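Local coordinates for ORF10 (Moritella marina, PDB 6RIW), which probably catalyses the condensation steps of polyunsaturated fatty acid synthesis, this piece being the ketosynthase-chain length factor didomain of a multidomain synthase, at residues 35-38 against 39-42; 480-483 against 484-488. One frame throughout, in Å; residues are numbered along the deposited sequence.

Interaction 1: 35-38 against 39-42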
loop_
_atom_site.group_PDB
_atom_site.type_symbol
_atom_site.label_atom_id
_atom_site.label_comp_id
_atom_site.label_asym_id
_atom_site.label_seq_id
_atom_site.Cartn_x
_atom_site.Cartn_y
_atom_site.Cartn_z
ATOM N N LYS A 35 25.663 7.632 -2.943
ATOM C CA LYS A 35 25.204 7.646 -4.324
ATOM C C LYS A 35 24.706 6.268 -4.734
ATOM O O LYS A 35 25.336 5.247 -4.437
ATOM C CB LYS A 35 26.325 8.095 -5.265
ATOM C CG LYS A 35 26.772 9.530 -5.015
ATOM C CD LYS A 35 28.009 9.870 -5.822
ATOM C CE LYS A 35 27.898 11.248 -6.453
ATOM N NZ LYS A 35 28.939 11.425 -7.511
ATOM N N ALA A 36 23.568 6.245 -5.426
ATOM C CA ALA A 36 23.041 4.985 -5.929
ATOM C C ALA A 36 23.951 4.430 -7.014
ATOM O O ALA A 36 24.547 5.179 -7.794
ATOM C CB ALA A 36 21.626 5.179 -6.485
ATOM N N THR A 37 24.044 3.102 -7.065
ATOM C CA THR A 37 24.791 2.379 -8.089
ATOM C C THR A 37 23.859 1.424 -8.842
ATOM O O THR A 37 22.642 1.378 -8.604
ATOM C CB THR A 37 25.955 1.604 -7.465
ATOM O OG1 THR A 37 25.434 0.483 -6.744
ATOM C CG2 THR A 37 26.746 2.494 -6.518
ATOM N N ALA A 38 24.444 0.627 -9.747
ATOM C CA ALA A 38 23.645 -0.375 -10.453
ATOM C C ALA A 38 23.059 -1.421 -9.509
ATOM O O ALA A 38 22.100 -2.115 -9.881
ATOM C CB ALA A 38 24.492 -1.069 -11.528
ATOM N N VAL A 39 23.622 -1.559 -8.304
ATOM C CA VAL A 39 23.006 -2.419 -7.295
ATOM C C VAL A 39 21.588 -1.949 -6.994
ATOM O O VAL A 39 20.675 -2.761 -6.781
ATOM C CB VAL A 39 23.861 -2.467 -6.016
ATOM C CG1 VAL A 39 23.139 -3.278 -4.947
ATOM C CG2 VAL A 39 25.206 -3.098 -6.312
ATOM N N GLN A 40 21.380 -0.634 -6.984
ATOM C CA GLN A 40 20.054 -0.081 -6.745
ATOM C C GLN A 40 19.226 -0.041 -8.022
ATOM O O GLN A 40 18.037 -0.372 -7.997
ATOM C CB GLN A 40 20.168 1.329 -6.156
ATOM C CG GLN A 40 20.461 1.349 -4.663
ATOM C CD GLN A 40 21.927 1.055 -4.378
ATOM O OE1 GLN A 40 22.818 1.587 -5.054
ATOM N NE2 GLN A 40 22.181 0.195 -3.399
ATOM N N MET A 41 19.828 0.358 -9.141
ATOM C CA MET A 41 19.046 0.693 -10.328
ATOM C C MET A 41 18.925 -0.440 -11.336
ATOM O O MET A 41 18.070 -0.343 -12.224
ATOM C CB MET A 41 19.647 1.913 -11.043
ATOM C CG MET A 41 19.774 3.162 -10.164
ATOM S SD MET A 41 18.136 3.800 -9.706
ATOM C CE MET A 41 18.593 5.161 -8.589
ATOM N N GLY A 42 19.746 -1.496 -11.236
ATOM C CA GLY A 42 19.757 -2.576 -12.218
ATOM C C GLY A 42 20.284 -2.160 -13.575
ATOM O O GLY A 42 20.198 -2.939 -14.543
HETATM O O HOH W 1 24.996 2.738 -2.673
#
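Q40 folds back over T37, and its side chain can be followed atom by atom. CB lies 3.5 Å from T37 O and near the methyl of A36. CG stands anti to the carbonyl carbon (chi1 -80°), and a bend at chi2 of 78° turns the amide back toward the residue that precedes the helix. At the tip OE1 accepts the backbone N-H of T37 at 2.8 Å, an almost straight bond lying in the plane of the amide carbonyl. The hydroxyl of T37 adds a weak bond to the same oxygen, and a water held by K35 O gives it another weak one. T37 OG1 in turn accepts from V39 N at 3.1 Å. T37 is thus the N-cap of the short helix 38-41, and its pairing with Q40 is a capping box, here with a glutamine in the reciprocal role. T37 O serves two donors: M41 N at 3.0 Å, in the carbonyl plane, and Q40 N, which stands well above that plane. Beside this polar knot the methyl CE of M41 meets A36 CB at 3.7 Å, while M41 also packs on P228, M229 and N232 of helix 228-237. The turn closes where G42 N bonds to A38 O at 2.8 Å, and G42 leaves helical geometry with a positive phi of 68°.

Interaction 2: 480-483 against 484-488; sequences SASN and LAQFK
Q486 OE1 accepts the backbone N-H of S482 at 3.1 Å, a nearly straight bond whose donor stands well above the amide carbonyl plane. S482 OG lies 3.2 Å from Q486 OE1, so the end of the glutamine rests against both the main chain and the hydroxyl of S482. Beyond CG the glutamine chain is extended, which lets its amide reach back across the turn to S482. N483 is the N-cap of helix 484-492: with chi1 at 58° its CG sits between its own N and carbonyl carbon, bringing OD1 to Q486 N at 2.9 Å, close to head-on to the carbonyl. The side chains of N483 and Q486 cross at about a right angle, with their amide planes 66° apart, and one water accepts from both N483 ND2 and Q486 NE2. N483 O then takes F487 N at 3.0 Å, the first main-chain bond of the helix. The buried methyl of A481 lies against the backbone of F487. The first turn is tied to strand 469-478 by a bond from L484 N to the carboxylate of D475; L484 and F487 pack on I847 of helix 841-854, and the F487 ring meets that of F478.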
loop_
_atom_site.group_PDB
_atom_site.type_symbol
_atom_site.label_atom_id
_atom_site.label_comp_id
_atom_site.label_asym_id
_atom_site.label_seq_id
_atom_site.Cartn_x
_atom_site.Cartn_y
_atom_site.Cartn_z
ATOM N N SER A 480 -19.484 -3.716 -16.908
ATOM C CA SER A 480 -20.411 -2.731 -17.462
ATOM C C SER A 480 -21.553 -2.375 -16.511
ATOM O O SER A 480 -22.394 -1.546 -16.873
ATOM C CB SER A 480 -20.976 -3.247 -18.796
ATOM O OG SER A 480 -21.624 -4.479 -18.569
ATOM N N ALA A 481 -21.617 -2.972 -15.320
ATOM C CA ALA A 481 -22.592 -2.554 -14.298
ATOM C C ALA A 481 -21.995 -1.354 -13.578
ATOM O O ALA A 481 -21.247 -1.481 -12.609
ATOM C CB ALA A 481 -22.914 -3.691 -13.341
ATOM N N SER A 482 -22.315 -0.169 -14.064
ATOM C CA SER A 482 -21.499 0.997 -13.772
ATOM C C SER A 482 -21.992 1.810 -12.576
ATOM O O SER A 482 -21.322 2.782 -12.194
ATOM C CB SER A 482 -21.395 1.875 -15.026
ATOM O OG SER A 482 -22.666 2.375 -15.406
ATOM N N ASN A 483 -23.107 1.424 -11.952
ATOM C CA ASN A 483 -23.523 2.046 -10.702
ATOM C C ASN A 483 -24.321 1.034 -9.889
ATOM O O ASN A 483 -24.615 -0.076 -10.344
ATOM C CB ASN A 483 -24.330 3.344 -10.943
ATOM C CG ASN A 483 -25.584 3.110 -11.787
ATOM O OD1 ASN A 483 -26.242 2.095 -11.659
ATOM N ND2 ASN A 483 -25.910 4.070 -12.658
ATOM N N LEU A 484 -24.689 1.444 -8.675
ATOM C CA LEU A 484 -25.372 0.532 -7.767
ATOM C C LEU A 484 -26.696 0.039 -8.350
ATOM O O LEU A 484 -27.046 -1.136 -8.198
ATOM C CB LEU A 484 -25.597 1.229 -6.418
ATOM C CG LEU A 484 -26.094 0.300 -5.315
ATOM C CD1 LEU A 484 -24.979 -0.634 -4.870
ATOM C CD2 LEU A 484 -26.614 1.090 -4.125
ATOM N N ALA A 485 -27.464 0.930 -8.988
ATOM C CA ALA A 485 -28.762 0.525 -9.540
ATOM C C ALA A 485 -28.606 -0.576 -10.583
ATOM O O ALA A 485 -29.367 -1.556 -10.590
ATOM C CB ALA A 485 -29.486 1.744 -10.139
ATOM N N GLN A 486 -27.597 -0.453 -11.448
ATOM C CA GLN A 486 -27.356 -1.461 -12.479
ATOM C C GLN A 486 -26.873 -2.775 -11.875
ATOM O O GLN A 486 -27.262 -3.858 -12.326
ATOM C CB GLN A 486 -26.343 -0.920 -13.498
ATOM C CG GLN A 486 -26.910 0.149 -14.433
ATOM C CD GLN A 486 -25.835 0.765 -15.334
ATOM O OE1 GLN A 486 -24.871 0.097 -15.707
ATOM N NE2 GLN A 486 -26.001 2.041 -15.684
ATOM N N PHE A 487 -26.027 -2.702 -10.847
ATOM C CA PHE A 487 -25.594 -3.914 -10.158
ATOM C C PHE A 487 -26.779 -4.613 -9.493
ATOM O O PHE A 487 -26.902 -5.843 -9.542
ATOM C CB PHE A 487 -24.526 -3.523 -9.126
ATOM C CG PHE A 487 -23.718 -4.685 -8.545
ATOM C CD1 PHE A 487 -23.272 -5.737 -9.334
ATOM C CD2 PHE A 487 -23.370 -4.665 -7.204
ATOM C CE1 PHE A 487 -22.514 -6.760 -8.789
ATOM C CE2 PHE A 487 -22.617 -5.692 -6.633
ATOM C CZ PHE A 487 -22.186 -6.744 -7.427
ATOM N N LYS A 488 -27.646 -3.845 -8.837
ATOM C CA LYS A 488 -28.811 -4.445 -8.185
ATOM C C LYS A 488 -29.662 -5.207 -9.196
ATOM O O LYS A 488 -30.053 -6.356 -8.967
ATOM C CB LYS A 488 -29.619 -3.343 -7.498
ATOM C CG LYS A 488 -30.773 -3.847 -6.612
ATOM C CD LYS A 488 -31.536 -2.639 -6.015
ATOM C CE LYS A 488 -32.776 -3.085 -5.238
ATOM N NZ LYS A 488 -33.486 -1.918 -4.630
HETATM O O HOH W 2 -28.380 3.622 -14.549
#

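Overall arrangement
Both interactions cap the start of a helix, and they come in series along the chain: 35-42 in the first ketosynthase-family region, 480-488 in the second. Their centres are 47 Å apart, their nearest atoms about 38 Å, and they lie on opposite sides of the chain's centre without touching. Interaction 1 opens the short helix 38-41 after strand 34-35, beside helix 228-237; interaction 2 opens helix 484-492 after the short loop that follows strand 469-478, beside helix 841-854. M41 O also bonds to R592 of the second region, so interaction 1 lies where the two halves of the didomain meet. Both lie away from the magnesium site.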